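Local coordinates for sialidase domain-containing protein (Dyadobacter fermentans, PDB 5HX0) that is of unknown function but folds as a six-bladed beta-propeller related to non-viral sialidases, and may act on or bind glycans, at residues L98-S103 with E114-H119; A303-G308 with T347-A352; R358-T363 with F385-G390. All coordinates share one frame; numbering follows the deposited sequence.

Interaction 1: L98-S103 with E114-H119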
loop_
_atom_site.group_PDB
_atom_site.type_symbol
_atom_site.label_atom_id
_atom_site.label_comp_id
_atom_site.label_asym_id
_atom_site.label_seq_id
_atom_site.Cartn_x
_atom_site.Cartn_y
_atom_site.Cartn_z
ATOM N N LEU A 98 -3.600 -4.320 4.620
ATOM C CA LEU A 98 -4.780 -4.483 5.463
ATOM C C LEU A 98 -5.959 -3.838 4.744
ATOM O O LEU A 98 -5.930 -2.634 4.462
ATOM C CB LEU A 98 -4.544 -3.850 6.834
ATOM C CG LEU A 98 -3.255 -4.239 7.593
ATOM C CD1 LEU A 98 -3.269 -3.645 9.024
ATOM C CD2 LEU A 98 -3.030 -5.758 7.651
ATOM N N VAL A 99 -6.987 -4.633 4.432
ATOM C CA VAL A 99 -8.144 -4.142 3.685
ATOM C C VAL A 99 -9.424 -4.564 4.398
ATOM O O VAL A 99 -9.408 -5.370 5.331
ATOM C CB VAL A 99 -8.143 -4.647 2.219
ATOM C CG1 VAL A 99 -6.862 -4.218 1.494
ATOM C CG2 VAL A 99 -8.287 -6.137 2.167
ATOM N N SER A 100 -10.555 -4.033 3.927
ATOM C CA SER A 100 -11.841 -4.363 4.532
ATOM C C SER A 100 -12.936 -4.493 3.483
ATOM O O SER A 100 -12.876 -3.874 2.415
ATOM C CB SER A 100 -12.285 -3.296 5.558
ATOM O OG SER A 100 -12.524 -2.070 4.888
ATOM N N VAL A 101 -13.963 -5.283 3.824
ATOM C CA VAL A 101 -15.242 -5.259 3.127
ATOM C C VAL A 101 -16.307 -5.050 4.190
ATOM O O VAL A 101 -16.054 -5.213 5.388
ATOM C CB VAL A 101 -15.527 -6.538 2.290
ATOM C CG1 VAL A 101 -14.571 -6.611 1.058
ATOM C CG2 VAL A 101 -15.391 -7.787 3.151
ATOM N N LYS A 102 -17.504 -4.643 3.742
ATOM C CA LYS A 102 -18.566 -4.188 4.644
ATOM C C LYS A 102 -19.903 -4.819 4.270
ATOM O O LYS A 102 -20.125 -5.222 3.125
ATOM C CB LYS A 102 -18.707 -2.651 4.608
ATOM C CG LYS A 102 -17.453 -1.921 5.063
ATOM C CD LYS A 102 -17.558 -0.400 4.838
ATOM C CE LYS A 102 -16.405 0.300 5.596
ATOM N NZ LYS A 102 -16.196 1.750 5.284
ATOM N N SER A 103 -20.806 -4.872 5.255
ATOM C CA SER A 103 -22.107 -5.515 5.087
ATOM C C SER A 103 -23.108 -4.880 6.041
ATOM O O SER A 103 -22.746 -4.431 7.129
ATOM C CB SER A 103 -22.022 -7.030 5.364
ATOM O OG SER A 103 -23.302 -7.656 5.256
ATOM N N GLU A 114 -11.777 -1.905 0.624
ATOM C CA GLU A 114 -11.149 -0.611 0.891
ATOM C C GLU A 114 -9.851 -0.815 1.658
ATOM O O GLU A 114 -9.719 -1.749 2.444
ATOM C CB GLU A 114 -12.068 0.293 1.710
ATOM C CG GLU A 114 -13.302 0.732 0.977
ATOM C CD GLU A 114 -14.161 1.597 1.854
ATOM O OE1 GLU A 114 -14.894 1.053 2.711
ATOM O OE2 GLU A 114 -14.064 2.828 1.708
ATOM N N LEU A 115 -8.905 0.094 1.457
ATOM C CA LEU A 115 -7.624 -0.013 2.139
ATOM C C LEU A 115 -7.727 0.548 3.552
ATOM O O LEU A 115 -8.185 1.678 3.753
ATOM C CB LEU A 115 -6.539 0.731 1.365
ATOM C CG LEU A 115 -5.169 0.580 2.032
ATOM C CD1 LEU A 115 -4.556 -0.753 1.732
ATOM C CD2 LEU A 115 -4.260 1.657 1.572
ATOM N N ILE A 116 -7.338 -0.261 4.529
ATOM C CA ILE A 116 -7.097 0.238 5.878
ATOM C C ILE A 116 -5.663 0.731 6.016
ATOM O O ILE A 116 -5.414 1.834 6.506
ATOM C CB ILE A 116 -7.408 -0.845 6.936
ATOM C CG1 ILE A 116 -8.905 -1.163 6.976
ATOM C CG2 ILE A 116 -6.924 -0.373 8.329
ATOM C CD1 ILE A 116 -9.246 -2.421 7.843
ATOM N N TYR A 117 -4.696 -0.058 5.557
ATOM C CA TYR A 117 -3.309 0.328 5.773
ATOM C C TYR A 117 -2.353 -0.425 4.866
ATOM O O TYR A 117 -2.459 -1.648 4.716
ATOM C CB TYR A 117 -2.918 0.072 7.220
ATOM C CG TYR A 117 -1.535 0.584 7.579
ATOM C CD1 TYR A 117 -1.252 1.947 7.577
ATOM C CD2 TYR A 117 -0.533 -0.302 7.966
ATOM C CE1 TYR A 117 0.017 2.414 7.926
ATOM C CE2 TYR A 117 0.734 0.150 8.323
ATOM C CZ TYR A 117 0.999 1.513 8.296
ATOM O OH TYR A 117 2.254 1.954 8.643
ATOM N N SER A 118 -1.409 0.313 4.284
ATOM C CA SER A 118 -0.243 -0.256 3.617
ATOM C C SER A 118 1.001 0.294 4.298
ATOM O O SER A 118 1.226 1.512 4.307
ATOM C CB SER A 118 -0.234 0.076 2.126
ATOM O OG SER A 118 -0.548 1.441 1.906
ATOM N N HIS A 119 1.789 -0.584 4.872
ATOM C CA HIS A 119 2.944 -0.138 5.656
ATOM C C HIS A 119 4.037 0.371 4.712
ATOM O O HIS A 119 4.336 -0.282 3.712
ATOM C CB HIS A 119 3.447 -1.308 6.503
ATOM C CG HIS A 119 4.345 -0.926 7.641
ATOM N ND1 HIS A 119 4.106 0.159 8.465
ATOM C CD2 HIS A 119 5.467 -1.519 8.112
ATOM C CE1 HIS A 119 5.042 0.205 9.397
ATOM N NE2 HIS A 119 5.878 -0.803 9.205
HETATM O O HOH W 1 -14.672 -1.670 3.169
#
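A classic beta bulge marks the hairpin in which L98 faces both I116 and Y117. The carbonyl oxygen of L98 takes two amide protons at once, from I116 N at 2.8 Å and from Y117 N at 3.1 Å, both arriving from the same face of its plane. Y117 O accepts from L98 N to close the pair, and the CB of L98 packs against that of I116 while L98 CD1 rests near Y117 CB, the L98 and Y117 side chains lying side by side. One residue further the register has slipped by one: V99 stands opposite L115 as a non-hydrogen-bonded pair with 4.4 Å between their CA atoms, and S100 and E114 exchange both backbone bonds. This antiparallel pairing forms the outer edge of a four-stranded sheet, one blade of the propeller, with strand 71-79 flanking 97-103 on its other side. Strand 114-117 is an outermost strand of this sheet within the chain, and L115 meets L115 of the second subunit there. Toward the turn of the hairpin the link becomes ionic. K102 and E114 cross at about a right angle, each extended beyond CG, and K102 NZ reaches the syn lone pair of E114 OE1 at 3.0 Å. The same oxygen accepts from a water, 2.8 Å from OE1, which also lies 2.8 Å from S100 OG; chi1 65° sets that hydroxyl between backbone N and carbonyl carbon, where it meets the water. Past the end of the strand H119 turns its ND1 to Y117 OH, 2.6 Å away, in the plane of the imidazole.

Interaction 2: A303-G308 with T347-A352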
loop_
_atom_site.group_PDB
_atom_site.type_symbol
_atom_site.label_atom_id
_atom_site.label_comp_id
_atom_site.label_asym_id
_atom_site.label_seq_id
_atom_site.Cartn_x
_atom_site.Cartn_y
_atom_site.Cartn_z
ATOM N N ALA A 303 -1.623 -21.372 36.615
ATOM C CA ALA A 303 -0.956 -22.230 35.637
ATOM C C ALA A 303 -1.830 -22.447 34.406
ATOM O O ALA A 303 -3.055 -22.580 34.507
ATOM C CB ALA A 303 -0.611 -23.577 36.275
ATOM N N TRP A 304 -1.203 -22.484 33.231
ATOM C CA TRP A 304 -1.986 -22.741 32.021
ATOM C C TRP A 304 -2.456 -24.198 32.015
ATOM O O TRP A 304 -1.814 -25.079 32.592
ATOM C CB TRP A 304 -1.169 -22.416 30.761
ATOM C CG TRP A 304 0.134 -23.170 30.673
ATOM C CD1 TRP A 304 1.358 -22.786 31.188
ATOM C CD2 TRP A 304 0.344 -24.444 30.061
ATOM N NE1 TRP A 304 2.306 -23.743 30.917
ATOM C CE2 TRP A 304 1.710 -24.773 30.234
ATOM C CE3 TRP A 304 -0.488 -25.341 29.382
ATOM C CZ2 TRP A 304 2.258 -25.964 29.745
ATOM C CZ3 TRP A 304 0.059 -26.522 28.902
ATOM C CH2 TRP A 304 1.422 -26.818 29.083
ATOM N N GLU A 305 -3.609 -24.449 31.381
ATOM C CA GLU A 305 -4.204 -25.788 31.316
ATOM C C GLU A 305 -4.531 -26.161 29.877
ATOM O O GLU A 305 -4.923 -25.307 29.079
ATOM C CB GLU A 305 -5.533 -25.896 32.081
ATOM C CG GLU A 305 -5.539 -25.518 33.533
ATOM C CD GLU A 305 -6.962 -25.549 34.103
ATOM O OE1 GLU A 305 -7.768 -26.395 33.651
ATOM O OE2 GLU A 305 -7.280 -24.719 34.985
ATOM N N LYS A 306 -4.455 -27.455 29.573
ATOM C CA LYS A 306 -5.056 -27.947 28.332
ATOM C C LYS A 306 -6.578 -27.899 28.438
ATOM O O LYS A 306 -7.156 -28.334 29.445
ATOM C CB LYS A 306 -4.612 -29.380 28.038
ATOM C CG LYS A 306 -3.118 -29.576 27.908
ATOM C CD LYS A 306 -2.806 -31.034 27.686
ATOM C CE LYS A 306 -1.621 -31.441 28.533
ATOM N NZ LYS A 306 -1.324 -32.875 28.374
HETATM N N MSE A 307 -7.231 -27.399 27.400
HETATM C CA MSE A 307 -8.693 -27.407 27.393
HETATM C C MSE A 307 -9.272 -28.768 27.031
HETATM O O MSE A 307 -10.443 -29.041 27.314
HETATM C CB MSE A 307 -9.225 -26.327 26.454
HETATM C CG MSE A 307 -9.094 -24.964 27.099
HETATM SE SE MSE A 307 -10.213 -23.622 26.237
HETATM C CE MSE A 307 -9.077 -23.432 24.692
ATOM N N GLY A 308 -8.453 -29.629 26.432
ATOM C CA GLY A 308 -8.871 -30.974 26.084
ATOM C C GLY A 308 -9.250 -31.191 24.637
ATOM O O GLY A 308 -9.889 -32.201 24.333
ATOM N N THR A 347 -15.547 -21.921 32.316
ATOM C CA THR A 347 -14.957 -23.011 33.092
ATOM C C THR A 347 -15.249 -24.391 32.517
ATOM O O THR A 347 -14.552 -25.353 32.861
ATOM C CB THR A 347 -15.458 -22.977 34.545
ATOM O OG1 THR A 347 -16.890 -23.103 34.573
ATOM C CG2 THR A 347 -15.070 -21.678 35.224
ATOM N N ASP A 348 -16.249 -24.516 31.647
ATOM C CA ASP A 348 -16.753 -25.818 31.234
ATOM C C ASP A 348 -16.291 -26.210 29.832
ATOM O O ASP A 348 -17.014 -26.910 29.112
ATOM C CB ASP A 348 -18.279 -25.837 31.330
ATOM C CG ASP A 348 -18.948 -24.886 30.354
ATOM O OD1 ASP A 348 -18.271 -23.997 29.799
ATOM O OD2 ASP A 348 -20.168 -25.028 30.162
ATOM N N PHE A 349 -15.082 -25.799 29.447
ATOM C CA PHE A 349 -14.614 -26.062 28.087
ATOM C C PHE A 349 -14.461 -27.554 27.825
ATOM O O PHE A 349 -14.536 -27.991 26.675
ATOM C CB PHE A 349 -13.285 -25.340 27.848
ATOM C CG PHE A 349 -12.385 -25.352 29.054
ATOM C CD1 PHE A 349 -11.609 -26.466 29.341
ATOM C CD2 PHE A 349 -12.342 -24.274 29.917
ATOM C CE1 PHE A 349 -10.788 -26.487 30.470
ATOM C CE2 PHE A 349 -11.525 -24.291 31.057
ATOM C CZ PHE A 349 -10.741 -25.395 31.320
ATOM N N ALA A 350 -14.250 -28.356 28.873
ATOM C CA ALA A 350 -14.089 -29.788 28.674
ATOM C C ALA A 350 -15.403 -30.500 28.413
ATOM O O ALA A 350 -15.400 -31.578 27.815
ATOM C CB ALA A 350 -13.407 -30.414 29.895
ATOM N N THR A 351 -16.530 -29.944 28.856
ATOM C CA THR A 351 -17.810 -30.606 28.671
ATOM C C THR A 351 -18.690 -29.951 27.615
ATOM O O THR A 351 -19.710 -30.535 27.238
ATOM C CB THR A 351 -18.572 -30.687 30.011
ATOM O OG1 THR A 351 -18.730 -29.380 30.589
ATOM C CG2 THR A 351 -17.829 -31.589 30.991
ATOM N N ALA A 352 -18.328 -28.776 27.118
ATOM C CA ALA A 352 -19.176 -28.101 26.147
ATOM C C ALA A 352 -19.075 -28.821 24.806
ATOM O O ALA A 352 -17.962 -29.081 24.324
ATOM C CB ALA A 352 -18.778 -26.625 26.005
#
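The F349 ring lies against the selenomethionine at position 307, whose CG sits over one face, displaced toward the rim. This is a Met-aromatic contact reinforced by CH-pi packing, and it bridges two neighbouring blades of the propeller: strand 305-307 is the outermost strand of one four-stranded sheet, and F349 belongs to the loop that joins strands 336-342 and 354-358 of the next. M307 CG stands 4.0 Å from the ring centroid, 23° off the normal, whereas SE approaches more obliquely, with 4.5 Å to the same centroid. M307 SE lies 3.9 Å from F349 CB; the bend at chi3 (-75°) then turns the methyl CE away from the ring. F349 in turn places CG between its own backbone N and carbonyl carbon (chi1 38°), a setting that swings the ring out from its loop toward the strand. T347 O of its own loop lies over the rim of the opposite face. On the inner side, M307 also touches A289 and I291 of strand 288-294, and F349 leans on L342. The outer side is more open: E305 and A350 are both exposed, and the latter only skirts the backbone of M307. At the edge of the ring, in its plane, E305 OE1 comes within 3.9 Å of F349 CZ.

Interaction 3: R358-T363 with F385-G390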
loop_
_atom_site.group_PDB
_atom_site.type_symbol
_atom_site.label_atom_id
_atom_site.label_comp_id
_atom_site.label_asym_id
_atom_site.label_seq_id
_atom_site.Cartn_x
_atom_site.Cartn_y
_atom_site.Cartn_z
ATOM N N ARG A 358 -17.480 -26.400 9.414
ATOM C CA ARG A 358 -16.994 -26.707 8.070
ATOM C C ARG A 358 -16.112 -27.937 8.145
ATOM O O ARG A 358 -15.309 -28.071 9.074
ATOM C CB ARG A 358 -16.165 -25.555 7.436
ATOM C CG ARG A 358 -16.886 -24.229 7.252
ATOM C CD ARG A 358 -17.936 -24.305 6.147
ATOM N NE ARG A 358 -17.407 -24.436 4.794
ATOM C CZ ARG A 358 -17.346 -23.434 3.917
ATOM N NH1 ARG A 358 -17.755 -22.216 4.254
ATOM N NH2 ARG A 358 -16.890 -23.650 2.700
ATOM N N THR A 359 -16.261 -28.829 7.164
ATOM C CA THR A 359 -15.407 -30.004 7.025
ATOM C C THR A 359 -14.813 -30.121 5.629
ATOM O O THR A 359 -14.136 -31.119 5.344
ATOM C CB THR A 359 -16.192 -31.298 7.331
ATOM O OG1 THR A 359 -17.316 -31.380 6.451
ATOM C CG2 THR A 359 -16.704 -31.309 8.769
ATOM N N ASP A 360 -15.050 -29.139 4.752
ATOM C CA ASP A 360 -14.751 -29.254 3.327
ATOM C C ASP A 360 -13.474 -28.528 2.912
ATOM O O ASP A 360 -13.309 -28.203 1.726
ATOM C CB ASP A 360 -15.935 -28.732 2.503
ATOM C CG ASP A 360 -16.329 -27.288 2.861
ATOM O OD1 ASP A 360 -16.268 -26.912 4.055
ATOM O OD2 ASP A 360 -16.713 -26.530 1.941
ATOM N N GLY A 361 -12.565 -28.254 3.846
ATOM C CA GLY A 361 -11.363 -27.509 3.487
ATOM C C GLY A 361 -10.437 -28.319 2.594
ATOM O O GLY A 361 -10.346 -29.544 2.700
ATOM N N GLY A 362 -9.716 -27.611 1.716
ATOM C CA GLY A 362 -8.754 -28.219 0.811
ATOM C C GLY A 362 -7.399 -28.477 1.448
ATOM O O GLY A 362 -7.018 -29.629 1.656
ATOM N N THR A 363 -6.669 -27.412 1.775
ATOM C CA THR A 363 -5.383 -27.474 2.457
ATOM C C THR A 363 -5.515 -26.851 3.840
ATOM O O THR A 363 -6.540 -26.264 4.184
ATOM C CB THR A 363 -4.297 -26.731 1.671
ATOM O OG1 THR A 363 -4.527 -25.317 1.786
ATOM C CG2 THR A 363 -4.328 -27.109 0.203
ATOM N N PHE A 385 -10.653 -19.393 4.173
ATOM C CA PHE A 385 -10.996 -20.751 3.777
ATOM C C PHE A 385 -10.435 -21.041 2.396
ATOM O O PHE A 385 -10.051 -20.135 1.652
ATOM C CB PHE A 385 -12.518 -20.971 3.783
ATOM C CG PHE A 385 -12.909 -22.374 4.144
ATOM C CD1 PHE A 385 -12.761 -22.818 5.447
ATOM C CD2 PHE A 385 -13.416 -23.247 3.180
ATOM C CE1 PHE A 385 -13.114 -24.119 5.808
ATOM C CE2 PHE A 385 -13.762 -24.541 3.508
ATOM C CZ PHE A 385 -13.610 -24.992 4.824
ATOM N N ASN A 386 -10.375 -22.330 2.074
ATOM C CA ASN A 386 -10.117 -22.786 0.717
ATOM C C ASN A 386 -10.779 -24.148 0.572
ATOM O O ASN A 386 -10.808 -24.937 1.524
ATOM C CB ASN A 386 -8.626 -22.907 0.363
ATOM C CG ASN A 386 -7.965 -24.103 1.028
ATOM O OD1 ASN A 386 -7.931 -25.200 0.464
ATOM N ND2 ASN A 386 -7.462 -23.907 2.259
ATOM N N VAL A 387 -11.327 -24.389 -0.613
ATOM C CA VAL A 387 -11.806 -25.706 -1.032
ATOM C C VAL A 387 -10.806 -26.258 -2.050
ATOM O O VAL A 387 -9.957 -25.499 -2.545
ATOM C CB VAL A 387 -13.230 -25.616 -1.610
ATOM C CG1 VAL A 387 -14.210 -25.151 -0.562
ATOM C CG2 VAL A 387 -13.273 -24.697 -2.823
ATOM N N PRO A 388 -10.837 -27.554 -2.382
ATOM C CA PRO A 388 -9.841 -28.096 -3.325
ATOM C C PRO A 388 -9.812 -27.334 -4.640
ATOM O O PRO A 388 -10.851 -27.033 -5.235
ATOM C CB PRO A 388 -10.291 -29.550 -3.521
ATOM C CG PRO A 388 -10.962 -29.900 -2.231
ATOM C CD PRO A 388 -11.639 -28.616 -1.754
ATOM N N GLY A 389 -8.601 -26.995 -5.078
ATOM C CA GLY A 389 -8.392 -26.233 -6.285
ATOM C C GLY A 389 -8.747 -24.767 -6.206
ATOM O O GLY A 389 -8.647 -24.079 -7.221
ATOM N N GLY A 390 -9.158 -24.253 -5.042
ATOM C CA GLY A 390 -9.594 -22.880 -4.955
ATOM C C GLY A 390 -8.630 -21.966 -4.210
ATOM O O GLY A 390 -7.720 -22.414 -3.507
#
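R358 holds its tilted guanidinium over one face of the F385 ring, toward the rim, a cation-pi contact with CZ 4.1 Å from the ring centroid and the two planes 43° apart. Bends at chi2 and chi3 curl the arginine back over the ring, where D360 fixes its rotation from the edge: NE and NH2 of R358 grip OD1 and OD2 of D360 side-on, the straighter bond being NE to OD1 at 2.8 Å. The carboxylate would probably offset part of the charge over the ring. The other close-fitting part is polar. N386 O accepts from G362 N at 2.9 Å, the donor above the carbonyl plane, and the N386 side chain bonds both ways to T363: OD1 takes T363 N in plane on a lone pair, and ND2 gives to T363 O, 3.2 Å away. Toward solvent the packing thins, with exposed P388 approaching G362 CA no nearer than 3.9 Å through CD. The type II turn V387-G390 lies in the loop between strands 378-385 and 393-401, and the contact ties this loop to the one leading from strand 354-358 of one sheet to 367-375 of the next, a blade-to-blade connection of a beta-propeller.

The three contacts lie in series along the chain and none touches another; interactions 1 and 2, with centres about 35 Å apart, stand on opposite sides of the chain's centre. Interaction 1, partly buried, works within one blade, between sequence-adjacent strands, and is therefore mostly backbone hydrogen bonding, with an ion pair added at one end. Interactions 2 and 3 instead join neighbouring sheets. The former is a surface contact resting on selenium and aromatic packing; the latter, also partly buried, combines a charge over a ring with an asparagine bonded to backbone. Of the three, interaction 1 alone is touched by the second subunit.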